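Local structure of beta-N-acetylhexosaminidase (Thermotoga neapolitana, 5BZA) at residues Y43-F48 against F320-I325; E70-V75 against R101-L106; F264-G269 against G295-G300. The protein probably hydrolyses terminal non-reducing N-acetyl-D-hexosamine residues from N-acetyl-beta-D-hexosaminides, as a thermostable glycoside hydrolase of family 3. One frame throughout, in Å; residues are numbered along the deposited sequence.

Contact 1: Y43-F48 against F320-I325; sequences YLFLDF and FNSGLI
Leu46 and Gly323 bring their backbones to a CA-to-CA distance of 4.7 Å, close enough for Gly323 CA to approach Leu46 O at 3.5 Å in a CA-H...O contact with an angle of 131° at the hydrogen. Asn321 caps the turn that leads into helix 323-331: its OD1 accepts from Gly323 N at 2.9 Å. A side chain on Gly323 would be crowded by that same oxygen and would also stand close to Leu46 O. Leu46 does most of the packing by splitting its two methyls. CD1 meets Ile325 CG2 at 3.5 Å, whereas CD2 lies 3.3 Å from Ser322 O and also touches Ser322 OG. Phe45 has CG anti to its backbone N (chi1 169°), which swings the ring across until CE2 lies 3.7 Å from Ser322 OG; that hydroxyl is hydrogen-bonded to Leu106 O. The buried contact joins helix 42-54 to the start of helix 323-331. Around it, Phe45 leans on helix 36-39, Ser77 of the second subunit covers Leu46 and Ile325, and Tyr43 and Leu44 carry helix 42-54 against helices 364-377 and 452-463.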
# COMPACT_ATOMS: atom_id res chain seq x y z
N TYR B 43 10.84 -5.18 4.91
CA TYR B 43 11.89 -6.12 4.55
C TYR B 43 11.55 -7.50 5.11
O TYR B 43 11.74 -8.53 4.43
CB TYR B 43 13.27 -5.65 5.02
CG TYR B 43 13.38 -5.33 6.50
CD1 TYR B 43 13.10 -4.05 6.97
CD2 TYR B 43 13.80 -6.29 7.42
CE1 TYR B 43 13.21 -3.74 8.30
CE2 TYR B 43 13.90 -5.99 8.77
CZ TYR B 43 13.60 -4.71 9.21
OH TYR B 43 13.70 -4.41 10.56
N LEU B 44 11.02 -7.54 6.35
CA LEU B 44 10.63 -8.83 6.92
C LEU B 44 9.49 -9.46 6.18
O LEU B 44 9.55 -10.64 5.81
CB LEU B 44 10.22 -8.70 8.39
CG LEU B 44 11.20 -8.96 9.54
CD1 LEU B 44 10.35 -9.38 10.75
CD2 LEU B 44 12.24 -10.03 9.21
N PHE B 45 8.44 -8.69 5.94
CA PHE B 45 7.29 -9.19 5.19
C PHE B 45 7.71 -9.81 3.84
O PHE B 45 7.41 -10.99 3.56
CB PHE B 45 6.27 -8.03 5.03
CG PHE B 45 5.17 -8.33 4.06
CD1 PHE B 45 4.28 -9.38 4.29
CD2 PHE B 45 5.04 -7.59 2.87
CE1 PHE B 45 3.26 -9.69 3.36
CE2 PHE B 45 4.03 -7.88 1.94
CZ PHE B 45 3.14 -8.94 2.19
N LEU B 46 8.49 -9.07 3.05
CA LEU B 46 8.93 -9.56 1.74
C LEU B 46 9.80 -10.81 1.83
O LEU B 46 9.62 -11.77 1.04
CB LEU B 46 9.70 -8.45 0.99
CG LEU B 46 8.88 -7.22 0.65
CD1 LEU B 46 9.75 -6.13 -0.01
CD2 LEU B 46 7.71 -7.61 -0.26
N ASP B 47 10.74 -10.82 2.80
CA ASP B 47 11.57 -11.99 2.96
C ASP B 47 10.73 -13.21 3.38
O ASP B 47 10.98 -14.34 2.92
CB ASP B 47 12.70 -11.73 3.96
CG ASP B 47 13.78 -12.84 3.94
OD1 ASP B 47 14.03 -13.43 2.85
OD2 ASP B 47 14.38 -13.15 5.00
N PHE B 48 9.75 -13.00 4.27
CA PHE B 48 8.79 -14.07 4.67
C PHE B 48 8.02 -14.60 3.45
O PHE B 48 7.97 -15.80 3.21
CB PHE B 48 7.83 -13.53 5.75
CG PHE B 48 7.07 -14.59 6.54
CD1 PHE B 48 7.34 -15.95 6.39
CD2 PHE B 48 6.11 -14.20 7.48
CE1 PHE B 48 6.66 -16.90 7.16
CE2 PHE B 48 5.44 -15.12 8.26
CZ PHE B 48 5.70 -16.48 8.09
N PHE B 320 0.98 -14.76 -8.07
CA PHE B 320 1.57 -13.57 -7.45
C PHE B 320 2.19 -13.80 -6.08
O PHE B 320 1.54 -14.33 -5.14
CB PHE B 320 0.52 -12.45 -7.37
CG PHE B 320 -0.01 -12.03 -8.71
CD1 PHE B 320 0.81 -11.36 -9.61
CD2 PHE B 320 -1.31 -12.32 -9.07
CE1 PHE B 320 0.34 -10.97 -10.85
CE2 PHE B 320 -1.79 -11.94 -10.31
CZ PHE B 320 -0.96 -11.27 -11.20
N ASN B 321 3.44 -13.37 -5.94
CA ASN B 321 4.08 -13.36 -4.63
C ASN B 321 5.12 -12.21 -4.56
O ASN B 321 6.14 -12.27 -5.23
CB ASN B 321 4.71 -14.73 -4.33
CG ASN B 321 5.14 -14.88 -2.89
OD1 ASN B 321 5.55 -13.93 -2.27
ND2 ASN B 321 5.07 -16.08 -2.36
N SER B 322 4.84 -11.18 -3.75
CA SER B 322 5.70 -10.01 -3.61
C SER B 322 7.11 -10.36 -3.05
O SER B 322 8.01 -9.51 -3.00
CB SER B 322 5.00 -8.94 -2.77
OG SER B 322 4.72 -9.35 -1.42
N GLY B 323 7.32 -11.62 -2.68
CA GLY B 323 8.63 -12.07 -2.26
C GLY B 323 9.72 -12.01 -3.35
O GLY B 323 10.91 -12.16 -3.08
N LEU B 324 9.29 -11.85 -4.59
CA LEU B 324 10.20 -11.67 -5.70
C LEU B 324 11.12 -10.49 -5.39
O LEU B 324 12.31 -10.48 -5.77
CB LEU B 324 9.41 -11.45 -7.01
CG LEU B 324 8.63 -10.15 -7.14
CD1 LEU B 324 9.44 -9.00 -7.85
CD2 LEU B 324 7.25 -10.40 -7.77
N ILE B 325 10.57 -9.48 -4.71
CA ILE B 325 11.38 -8.32 -4.36
C ILE B 325 12.56 -8.76 -3.46
O ILE B 325 13.74 -8.44 -3.72
CB ILE B 325 10.51 -7.25 -3.71
CG1 ILE B 325 9.48 -6.80 -4.75
CG2 ILE B 325 11.36 -6.10 -3.17
CD1 ILE B 325 8.42 -5.78 -4.25

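Contact 2: E70-V75 against R101-L106; sequences EVLKYV and RIMNTL
Tyr74 and Leu106 form the tight part of this contact. Leu106 CD1 presses on the ring at Tyr74 CD2, 3.3 Å away. The other methyl, Leu106 CD2, stands over the ring face in a CH-pi contact, 4.2 Å from the centroid. The aliphatic CG of Lys73 covers the opposite face, so the ring is sandwiched, and its OH is hydrogen-bonded to Glu42. Leu72 adds a second close point: its CD1 meets Met103 CG at 3.7 Å, the two side chains crossing at about a right angle. Packing slackens at Val75, whose CG2 stays 4.1 Å from Ile102 CG2 and 4.2 Å from Met103 CE; the CE methyl gets that far because the chain runs extended beyond CG (chi2 166°). The Lys73 side, at the second residue of the type I turn from Leu72 to Val75, is the exposed one, although Lys73 also packs on Lys73 of the second subunit. All the groups meeting across the contact are apolar or aromatic apart from Tyr74 O, which rests against Ile102 CD1. The contact folds the long loop that follows strand 59-62 back onto the last turns of helix 89-106, within the beta-alpha-beta unit completed by strand 110-111 of the TIM barrel.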
# COMPACT_ATOMS: atom_id res chain seq x y z
N GLU B 70 -6.88 -2.45 10.47
CA GLU B 70 -6.20 -2.34 9.17
C GLU B 70 -4.72 -2.60 9.44
O GLU B 70 -4.13 -1.94 10.26
CB GLU B 70 -6.45 -0.94 8.54
CG GLU B 70 -7.85 -0.83 7.87
CD GLU B 70 -8.23 0.54 7.35
OE1 GLU B 70 -7.65 1.54 7.84
OE2 GLU B 70 -9.10 0.64 6.43
N VAL B 71 -4.14 -3.59 8.77
CA VAL B 71 -2.76 -3.96 9.04
C VAL B 71 -1.89 -3.89 7.77
O VAL B 71 -0.67 -3.90 7.86
CB VAL B 71 -2.68 -5.34 9.61
CG1 VAL B 71 -3.39 -5.36 10.99
CG2 VAL B 71 -3.31 -6.33 8.65
N LEU B 72 -2.54 -3.78 6.62
CA LEU B 72 -1.84 -3.72 5.34
C LEU B 72 -1.79 -2.28 4.84
O LEU B 72 -2.81 -1.70 4.47
CB LEU B 72 -2.53 -4.61 4.31
CG LEU B 72 -2.59 -6.12 4.56
CD1 LEU B 72 -3.29 -6.88 3.41
CD2 LEU B 72 -1.18 -6.67 4.82
N LYS B 73 -0.59 -1.71 4.78
CA LYS B 73 -0.49 -0.34 4.32
C LYS B 73 -0.81 -0.27 2.82
O LYS B 73 -1.11 0.81 2.31
CB LYS B 73 0.88 0.23 4.57
CG LYS B 73 1.95 -0.27 3.64
CD LYS B 73 3.19 0.51 3.91
CE LYS B 73 4.29 0.17 2.97
NZ LYS B 73 5.43 1.00 3.41
N TYR B 74 -0.70 -1.42 2.15
CA TYR B 74 -0.96 -1.55 0.71
C TYR B 74 -2.41 -1.33 0.31
O TYR B 74 -2.68 -0.86 -0.81
CB TYR B 74 -0.51 -2.93 0.28
CG TYR B 74 0.86 -3.25 0.86
CD1 TYR B 74 2.03 -2.61 0.35
CD2 TYR B 74 1.00 -4.16 1.92
CE1 TYR B 74 3.27 -2.87 0.89
CE2 TYR B 74 2.26 -4.46 2.44
CZ TYR B 74 3.38 -3.80 1.93
OH TYR B 74 4.61 -4.07 2.46
N VAL B 75 -3.34 -1.66 1.22
CA VAL B 75 -4.75 -1.43 0.99
C VAL B 75 -5.13 -0.06 1.49
O VAL B 75 -4.87 0.28 2.64
CB VAL B 75 -5.64 -2.48 1.73
CG1 VAL B 75 -7.12 -2.22 1.45
CG2 VAL B 75 -5.28 -3.87 1.28
N ARG B 101 -8.01 -7.77 -4.38
CA ARG B 101 -7.17 -7.77 -5.59
C ARG B 101 -5.75 -7.41 -5.15
O ARG B 101 -4.78 -8.15 -5.44
CB ARG B 101 -7.73 -6.81 -6.64
CG ARG B 101 -7.27 -7.14 -8.06
CD ARG B 101 -8.08 -6.38 -9.14
NE ARG B 101 -7.75 -6.83 -10.49
CZ ARG B 101 -7.02 -6.15 -11.39
NH1 ARG B 101 -6.54 -4.93 -11.12
NH2 ARG B 101 -6.79 -6.69 -12.59
N ILE B 102 -5.65 -6.34 -4.36
CA ILE B 102 -4.37 -5.93 -3.81
C ILE B 102 -3.69 -7.04 -2.96
O ILE B 102 -2.51 -7.35 -3.20
CB ILE B 102 -4.54 -4.64 -2.99
CG1 ILE B 102 -4.92 -3.48 -3.93
CG2 ILE B 102 -3.28 -4.32 -2.31
CD1 ILE B 102 -5.19 -2.16 -3.24
N MET B 103 -4.45 -7.66 -2.04
CA MET B 103 -3.96 -8.73 -1.17
C MET B 103 -3.43 -9.91 -1.98
O MET B 103 -2.33 -10.44 -1.71
CB MET B 103 -5.09 -9.25 -0.24
CG MET B 103 -5.54 -8.31 0.84
SD MET B 103 -7.14 -8.73 1.68
CE MET B 103 -7.37 -7.21 2.61
N ASN B 104 -4.23 -10.32 -2.96
CA ASN B 104 -3.90 -11.45 -3.81
C ASN B 104 -2.61 -11.12 -4.56
O ASN B 104 -1.78 -12.01 -4.74
CB ASN B 104 -5.02 -11.76 -4.82
CG ASN B 104 -4.62 -12.90 -5.80
OD1 ASN B 104 -4.02 -12.67 -6.86
ND2 ASN B 104 -4.96 -14.11 -5.44
N THR B 105 -2.46 -9.86 -5.00
CA THR B 105 -1.24 -9.47 -5.72
C THR B 105 -0.04 -9.59 -4.80
O THR B 105 1.05 -9.98 -5.23
CB THR B 105 -1.30 -8.02 -6.27
OG1 THR B 105 -2.44 -7.88 -7.11
CG2 THR B 105 -0.07 -7.69 -7.09
N LEU B 106 -0.22 -9.23 -3.53
CA LEU B 106 0.92 -9.30 -2.62
C LEU B 106 1.38 -10.72 -2.32
O LEU B 106 2.55 -10.93 -2.00
CB LEU B 106 0.63 -8.59 -1.31
CG LEU B 106 0.43 -7.08 -1.35
CD1 LEU B 106 -0.11 -6.67 0.04
CD2 LEU B 106 1.77 -6.39 -1.67

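Contact 3: F264-G269 against G295-G300; sequences FFIEAG and GSIERG
Glu267 reaches across to the backbone N of Glu298, linking two helix ends on the outside of the TIM barrel. Helix 258-268 finishes in a Schellman motif, in which Gly269 takes a positive phi of 111° that suits glycine, and Glu298 stands at the N-cap position of helix 299-314. The orientation of Glu267 sets the polar half of the contact. Its CG is anti to the carbonyl carbon, but the chain then bends at chi2 (-64°), folding the carboxylate back toward the 295-300 segment. OE2 receives the Glu298 N-H at 2.7 Å, nearly straight at 158°, on its syn side and somewhat tilted from the carboxylate plane. The same oxygen sits 3.2 Å from Ile297 CA, while Glu267 CG lies against Ser296 O at 3.8 Å, so the whole bent side chain follows the backbone from Ser296 to Glu298. The other carboxylate oxygen, OE1, makes a salt bridge with Lys301, in the first turn of helix 299-314. With a leucine in place of Glu267, the Glu298 N-H would probably lose this acceptor and Lys301 would lose this salt bridge. A negative group beside the first turn of helix 299-314 is also likely to interact favourably with the helix dipole, and Lys301 probably eases the proximity of the Glu298 carboxylate, with which it makes a long, weak ion pair. Next to the polar link the packing turns apolar: Ile266 and Ile297 cross obliquely, both buried, and Ile297 leans in addition on Leu288 and Leu291 of helix 281-293. Two branches of Ile297 reach Ile266, with CD1 lying 4.1 Å from Ile266 CB and CG2 meeting Ile266 CG2 at 3.9 Å.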
# COMPACT_ATOMS: atom_id res chain seq x y z
N PHE B 264 -11.73 -30.92 22.26
CA PHE B 264 -13.09 -30.44 22.08
C PHE B 264 -13.25 -29.87 20.66
O PHE B 264 -14.20 -30.22 19.96
CB PHE B 264 -13.45 -29.38 23.12
CG PHE B 264 -13.84 -29.94 24.48
CD1 PHE B 264 -14.60 -31.09 24.58
CD2 PHE B 264 -13.42 -29.30 25.66
CE1 PHE B 264 -14.97 -31.59 25.83
CE2 PHE B 264 -13.76 -29.79 26.91
CZ PHE B 264 -14.56 -30.94 27.01
N PHE B 265 -12.32 -29.01 20.23
CA PHE B 265 -12.48 -28.38 18.93
C PHE B 265 -12.56 -29.42 17.81
O PHE B 265 -13.45 -29.36 16.96
CB PHE B 265 -11.34 -27.39 18.67
CG PHE B 265 -11.34 -26.82 17.28
CD1 PHE B 265 -12.20 -25.79 16.94
CD2 PHE B 265 -10.48 -27.32 16.32
CE1 PHE B 265 -12.18 -25.25 15.64
CE2 PHE B 265 -10.45 -26.78 15.02
CZ PHE B 265 -11.30 -25.75 14.69
N ILE B 266 -11.65 -30.37 17.79
CA ILE B 266 -11.65 -31.31 16.67
C ILE B 266 -12.83 -32.28 16.74
O ILE B 266 -13.51 -32.55 15.74
CB ILE B 266 -10.31 -32.06 16.59
CG1 ILE B 266 -9.20 -31.06 16.22
CG2 ILE B 266 -10.36 -33.12 15.49
CD1 ILE B 266 -9.39 -30.40 14.85
N GLU B 267 -13.09 -32.78 17.95
CA GLU B 267 -14.24 -33.65 18.16
C GLU B 267 -15.54 -32.91 17.85
O GLU B 267 -16.56 -33.55 17.56
CB GLU B 267 -14.21 -34.22 19.57
CG GLU B 267 -13.21 -35.36 19.70
CD GLU B 267 -13.59 -36.56 18.82
OE1 GLU B 267 -14.75 -37.02 18.90
OE2 GLU B 267 -12.74 -37.03 18.03
N ALA B 268 -15.52 -31.57 18.00
CA ALA B 268 -16.68 -30.71 17.73
C ALA B 268 -16.97 -30.54 16.25
O ALA B 268 -18.05 -30.10 15.86
CB ALA B 268 -16.52 -29.36 18.38
N GLY B 269 -16.00 -30.88 15.41
CA GLY B 269 -16.22 -30.74 13.98
C GLY B 269 -15.36 -29.65 13.41
O GLY B 269 -15.47 -29.33 12.25
N GLY B 295 -6.64 -42.38 21.24
CA GLY B 295 -8.01 -42.52 20.77
C GLY B 295 -9.01 -41.47 21.25
O GLY B 295 -10.21 -41.59 20.98
N SER B 296 -8.55 -40.45 21.99
CA SER B 296 -9.46 -39.40 22.47
C SER B 296 -9.99 -38.52 21.33
O SER B 296 -10.89 -37.70 21.55
CB SER B 296 -8.75 -38.50 23.48
OG SER B 296 -7.96 -39.26 24.37
N ILE B 297 -9.44 -38.70 20.13
CA ILE B 297 -9.86 -38.04 18.91
C ILE B 297 -10.04 -39.10 17.83
O ILE B 297 -9.12 -39.87 17.57
CB ILE B 297 -8.83 -36.94 18.42
CG1 ILE B 297 -8.88 -35.70 19.34
CG2 ILE B 297 -9.09 -36.49 16.96
CD1 ILE B 297 -7.98 -34.54 18.89
N GLU B 298 -11.24 -39.16 17.25
CA GLU B 298 -11.54 -40.09 16.16
C GLU B 298 -10.67 -39.79 14.92
O GLU B 298 -10.58 -38.64 14.49
CB GLU B 298 -13.02 -40.04 15.76
CG GLU B 298 -13.42 -41.21 14.87
CD GLU B 298 -14.76 -41.02 14.18
OE1 GLU B 298 -15.43 -39.99 14.42
OE2 GLU B 298 -15.14 -41.90 13.37
N ARG B 299 -10.06 -40.83 14.35
CA ARG B 299 -9.21 -40.66 13.17
C ARG B 299 -9.99 -40.09 12.00
O ARG B 299 -9.46 -39.28 11.23
CB ARG B 299 -8.59 -41.99 12.72
CG ARG B 299 -7.62 -41.84 11.55
CD ARG B 299 -7.20 -43.20 11.00
NE ARG B 299 -8.16 -43.66 9.99
CZ ARG B 299 -8.18 -44.87 9.44
NH1 ARG B 299 -7.29 -45.78 9.82
NH2 ARG B 299 -9.09 -45.17 8.53
N GLY B 300 -11.24 -40.54 11.85
CA GLY B 300 -12.08 -40.12 10.75
C GLY B 300 -12.19 -38.60 10.64
O GLY B 300 -12.23 -38.03 9.54

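After two strands and two helices, the chain forms helix 42-54, whose residues 43-48 meet their partner more than 270 residues later. Contact 2 closes a short loop between strands 59-62 and 110-111, and contact 3 closes another much later, between the end of helix 258-268 and the start of helix 299-314. These two follow in series, and contact 1, sealed when residues 320-325 arrive, encloses both. Contacts 1 and 2 adjoin, with Phe45 CD2 3.6 Å from Tyr74 OH, and both touch the second subunit. Contact 3 lies apart, its centre about 37 Å from that of contact 1, stitching late barrel helices together while contact 1 ties an early one to the approach to the C-terminal domain.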